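Local coordinates for putative uncharacterized protein TCIL3000_10_9440 (PDB 5KMX) that is of unknown function but forms the bilobed ectodomain of an insect-stage surface antigen of Trypanosoma congolense, a putative sensor, at residues 31-35 with 36-40; 60-64 with 65-69. One frame throughout, in Å; residues are numbered along the deposited sequence.

Interaction 1. Residues 31-35 with 36-40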
loop_
_atom_site.group_PDB
_atom_site.type_symbol
_atom_site.label_atom_id
_atom_site.label_comp_id
_atom_site.label_asym_id
_atom_site.label_seq_id
_atom_site.Cartn_x
_atom_site.Cartn_y
_atom_site.Cartn_z
ATOM N N GLY A 31 -20.268 7.335 1.673
ATOM C CA GLY A 31 -19.961 8.267 2.739
ATOM C C GLY A 31 -18.970 9.304 2.266
ATOM O O GLY A 31 -19.050 9.773 1.130
ATOM N N ARG A 32 -18.027 9.658 3.133
ATOM C CA ARG A 32 -17.027 10.658 2.787
ATOM C C ARG A 32 -15.665 10.391 3.418
ATOM O O ARG A 32 -15.568 9.931 4.557
ATOM C CB ARG A 32 -17.513 12.047 3.199
ATOM C CG ARG A 32 -18.724 12.526 2.421
ATOM C CD ARG A 32 -19.104 13.948 2.781
ATOM N NE ARG A 32 -20.135 14.466 1.886
ATOM C CZ ARG A 32 -20.892 15.527 2.145
ATOM N NH1 ARG A 32 -20.751 16.191 3.284
ATOM N NH2 ARG A 32 -21.804 15.921 1.265
ATOM N N PHE A 33 -14.622 10.669 2.643
ATOM C CA PHE A 33 -13.266 10.790 3.157
ATOM C C PHE A 33 -12.964 12.281 3.238
ATOM O O PHE A 33 -12.853 12.944 2.207
ATOM C CB PHE A 33 -12.259 10.071 2.256
ATOM C CG PHE A 33 -12.420 8.576 2.236
ATOM C CD1 PHE A 33 -11.853 7.793 3.228
ATOM C CD2 PHE A 33 -13.135 7.955 1.225
ATOM C CE1 PHE A 33 -11.998 6.418 3.214
ATOM C CE2 PHE A 33 -13.282 6.579 1.205
ATOM C CZ PHE A 33 -12.712 5.811 2.200
ATOM N N ASN A 34 -12.845 12.803 4.456
ATOM C CA ASN A 34 -12.775 14.246 4.677
ATOM C C ASN A 34 -13.976 14.948 4.037
ATOM O O ASN A 34 -15.103 14.796 4.504
ATOM C CB ASN A 34 -11.462 14.819 4.134
ATOM C CG ASN A 34 -10.272 14.481 5.005
ATOM O OD1 ASN A 34 -10.415 13.880 6.070
ATOM N ND2 ASN A 34 -9.083 14.863 4.554
ATOM N N THR A 35 -13.732 15.699 2.965
ATOM C CA THR A 35 -14.766 16.498 2.312
ATOM C C THR A 35 -15.413 15.736 1.155
ATOM O O THR A 35 -16.592 15.922 0.853
ATOM C CB THR A 35 -14.170 17.835 1.794
ATOM O OG1 THR A 35 -14.258 18.826 2.824
ATOM C CG2 THR A 35 -14.896 18.344 0.550
ATOM N N GLU A 36 -14.632 14.865 0.527
ATOM C CA GLU A 36 -15.015 14.247 -0.737
ATOM C C GLU A 36 -15.961 13.065 -0.553
ATOM O O GLU A 36 -15.814 12.287 0.389
ATOM C CB GLU A 36 -13.760 13.790 -1.483
ATOM C CG GLU A 36 -12.647 14.830 -1.521
ATOM C CD GLU A 36 -13.045 16.095 -2.262
ATOM O OE1 GLU A 36 -12.397 17.141 -2.045
ATOM O OE2 GLU A 36 -14.002 16.043 -3.064
ATOM N N ASN A 37 -16.926 12.933 -1.460
ATOM C CA ASN A 37 -17.835 11.790 -1.455
ATOM C C ASN A 37 -17.112 10.507 -1.849
ATOM O O ASN A 37 -16.235 10.520 -2.712
ATOM C CB ASN A 37 -19.010 12.033 -2.403
ATOM C CG ASN A 37 -19.910 13.161 -1.945
ATOM O OD1 ASN A 37 -20.103 13.374 -0.747
ATOM N ND2 ASN A 37 -20.472 13.893 -2.900
ATOM N N ALA A 38 -17.492 9.400 -1.216
ATOM C CA ALA A 38 -16.874 8.109 -1.488
ATOM C C ALA A 38 -17.635 7.352 -2.573
ATOM O O ALA A 38 -18.851 7.495 -2.704
ATOM C CB ALA A 38 -16.803 7.282 -0.218
ATOM N N SER A 39 -16.908 6.548 -3.344
ATOM C CA SER A 39 -17.501 5.726 -4.393
ATOM C C SER A 39 -17.025 4.284 -4.276
ATOM O O SER A 39 -15.823 4.018 -4.260
ATOM C CB SER A 39 -17.153 6.278 -5.776
ATOM O OG SER A 39 -17.718 7.563 -5.971
ATOM N N VAL A 40 -17.973 3.356 -4.194
ATOM C CA VAL A 40 -17.644 1.938 -4.132
ATOM C C VAL A 40 -17.187 1.456 -5.503
ATOM O O VAL A 40 -17.842 1.716 -6.513
ATOM C CB VAL A 40 -18.840 1.093 -3.664
ATOM C CG1 VAL A 40 -18.458 -0.379 -3.606
ATOM C CG2 VAL A 40 -19.326 1.572 -2.302
#

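Interaction 2. Residues 60-64 with 65-69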
loop_
_atom_site.group_PDB
_atom_site.type_symbol
_atom_site.label_atom_id
_atom_site.label_comp_id
_atom_site.label_asym_id
_atom_site.label_seq_id
_atom_site.Cartn_x
_atom_site.Cartn_y
_atom_site.Cartn_z
ATOM N N ALA A 60 -11.948 7.626 -2.701
ATOM C CA ALA A 60 -12.099 9.022 -3.082
ATOM C C ALA A 60 -10.724 9.616 -3.361
ATOM O O ALA A 60 -9.706 9.067 -2.935
ATOM C CB ALA A 60 -12.811 9.806 -1.993
ATOM N N THR A 61 -10.700 10.732 -4.082
ATOM C CA THR A 61 -9.461 11.448 -4.359
ATOM C C THR A 61 -9.390 12.695 -3.487
ATOM O O THR A 61 -10.185 13.619 -3.650
ATOM C CB THR A 61 -9.352 11.847 -5.844
ATOM O OG1 THR A 61 -9.346 10.669 -6.659
ATOM C CG2 THR A 61 -8.076 12.636 -6.098
ATOM N N LEU A 62 -8.432 12.715 -2.565
ATOM C CA LEU A 62 -8.270 13.838 -1.648
ATOM C C LEU A 62 -7.223 14.825 -2.153
ATOM O O LEU A 62 -6.074 14.443 -2.379
ATOM C CB LEU A 62 -7.875 13.339 -0.256
ATOM C CG LEU A 62 -9.026 13.095 0.722
ATOM C CD1 LEU A 62 -10.047 12.135 0.136
ATOM C CD2 LEU A 62 -8.490 12.575 2.049
ATOM N N PRO A 63 -7.612 16.099 -2.333
ATOM C CA PRO A 63 -6.609 17.104 -2.693
ATOM C C PRO A 63 -5.785 17.528 -1.486
ATOM O O PRO A 63 -6.303 17.525 -0.370
ATOM C CB PRO A 63 -7.452 18.267 -3.217
ATOM C CG PRO A 63 -8.727 18.158 -2.458
ATOM C CD PRO A 63 -8.968 16.680 -2.273
ATOM N N LEU A 64 -4.523 17.880 -1.700
ATOM C CA LEU A 64 -3.701 18.399 -0.618
ATOM C C LEU A 64 -4.144 19.821 -0.302
ATOM O O LEU A 64 -3.962 20.731 -1.113
ATOM C CB LEU A 64 -2.215 18.359 -0.987
ATOM C CG LEU A 64 -1.618 16.979 -1.283
ATOM C CD1 LEU A 64 -0.134 17.106 -1.588
ATOM C CD2 LEU A 64 -1.846 16.010 -0.131
ATOM N N ASN A 65 -4.746 19.998 0.868
ATOM C CA ASN A 65 -5.232 21.303 1.292
ATOM C C ASN A 65 -5.005 21.486 2.795
ATOM O O ASN A 65 -3.878 21.336 3.270
ATOM C CB ASN A 65 -6.710 21.462 0.907
ATOM C CG ASN A 65 -7.576 20.318 1.400
ATOM O OD1 ASN A 65 -7.317 19.730 2.451
ATOM N ND2 ASN A 65 -8.620 20.000 0.642
ATOM N N LYS A 66 -6.058 21.802 3.545
ATOM C CA LYS A 66 -5.929 22.010 4.981
ATOM C C LYS A 66 -5.829 20.682 5.727
ATOM O O LYS A 66 -5.621 20.658 6.939
ATOM C CB LYS A 66 -7.109 22.825 5.505
ATOM C CG LYS A 66 -7.194 24.221 4.911
ATOM C CD LYS A 66 -8.507 24.900 5.265
ATOM C CE LYS A 66 -8.693 26.193 4.485
ATOM N NZ LYS A 66 -7.631 27.194 4.778
ATOM N N ASP A 67 -5.974 19.577 4.999
ATOM C CA ASP A 67 -5.806 18.250 5.590
ATOM C C ASP A 67 -4.328 17.921 5.796
ATOM O O ASP A 67 -3.993 16.898 6.395
ATOM C CB ASP A 67 -6.470 17.173 4.720
ATOM C CG ASP A 67 -6.001 17.205 3.278
ATOM O OD1 ASP A 67 -5.071 17.975 2.966
ATOM O OD2 ASP A 67 -6.562 16.453 2.453
ATOM N N VAL A 68 -3.452 18.795 5.304
ATOM C CA VAL A 68 -2.015 18.641 5.493
ATOM C C VAL A 68 -1.516 19.598 6.572
ATOM O O VAL A 68 -1.813 20.794 6.541
ATOM C CB VAL A 68 -1.239 18.899 4.189
ATOM C CG1 VAL A 68 0.262 18.804 4.432
ATOM C CG2 VAL A 68 -1.665 17.913 3.115
ATOM N N THR A 69 -0.752 19.064 7.519
ATOM C CA THR A 69 -0.159 19.872 8.575
ATOM C C THR A 69 1.207 19.321 8.965
ATOM O O THR A 69 1.310 18.213 9.494
ATOM C CB THR A 69 -1.051 19.926 9.830
ATOM O OG1 THR A 69 -2.321 20.500 9.500
ATOM C CG2 THR A 69 -0.391 20.755 10.922
#

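Interaction 1. Residues 31-35 with 36-40
Arg32 and Asn37 carry the side-chain bond of a tight beta hairpin, whose type II' turn runs from Phe33 to Glu36 with Asn34 and Thr35 at its tip. Backbone bonds close the ladder. Phe33 and Glu36 form the hydrogen-bonded antiparallel pair, with Phe33 N to Glu36 O at 3.0 Å and Glu36 N to Phe33 O at 3.1 Å; beyond the non-hydrogen-bonded pair of Arg32 and Asn37, Ala38 N reaches Gly31 O at 2.8 Å. That last carbonyl also takes a CA-H...O contact from Asn37.

Among the polar side chains, Arg32 NE donates to Asn37 OD1 over 2.9 Å, nearly straight (163°), with the oxygen at the guanidinium edge and in its plane. The two side chains run alongside each other, guanidinium and amide turned only 27° apart. The extended run of Arg32 from CG to NE brings NE alongside the amide oxygen. Glu36, bent at chi2 (-63°), brings its carboxylate back into van der Waals contact with Thr35 CG2.

Apolar contact is slight: Ala38 CB meets the Phe33 ring obliquely, 3.9 Å from CE2.

The hairpin lies at the surface, between strands 53-63 and 72-79. Phe33 turns inward onto Leu62, Val75 and Val77 of these flanking strands and Val200 and Leu202 of strand 197-204, while the Asn34 amide bonds the backbone of Val76 and Thr74, tying the turn to strand 72-79.

Interaction 2. Residues 60-64 with 65-69
Asp67 OD1 accepts the backbone N-H of Asn65 over 2.9 Å, almost straight (167°), on the syn side of the carboxylate but 35° out of its plane. The carboxylate lies back across the type I turn from Asn65 to Val68, held there by this bond; in the same turn Val68 N reaches Asn65 O at 3.3 Å. With CG between the backbone N and the carbonyl carbon, chi1 of 54° sets the Asp67 carboxylate beside the end of strand 53-63. There OD2 comes within 3.0 Å of Pro63 O, two acceptors facing one another without a bond.

The apolar part is small. Leu64 CD2 meets Val68 CG2 at 3.8 Å, the two branched side chains crossing at an angle. Leu64 also rests on Val198 and Gln194. On the strand side, Leu62 CB lies 4.3 Å from Asp67 OD2, while the Leu62 side chain packs on Val75 and Val200.

The turn links strand 53-63 to the short strand 68-69, which pairs with strand 72-79, and the Asp67 backbone bonds Thr74. One carboxylate appears to organise it by holding the first amide of the bend. Pro63 O beside OD2 would tend to favour a proton there, the Asn65 N-H on OD1 to disfavour it.

Both interactions lie at the surface on the same side of the chain's centre, their centres about 12 Å apart, and both are turns between strands of the large mixed sheet. Strands 31-33 and 36-45 pair with each other, so 31-35/36-40 is a true hairpin with a ladder of backbone bonds and an arginine-to-asparagine hydrogen bond; strands 53-63 and 68-69 do not pair, and in 60-64/65-69 a carboxylate organises the loop instead. Strands 36-45 and 53-63 are neighbours, which brings the sites together: Asn34 ND2 packs 3.4 Å from Leu62 CD2, and Glu36 OE1 lies 3.5 Å from Pro63 CD. Of the touching residues, Phe33 and Leu62 are the buried ones, one in each contact.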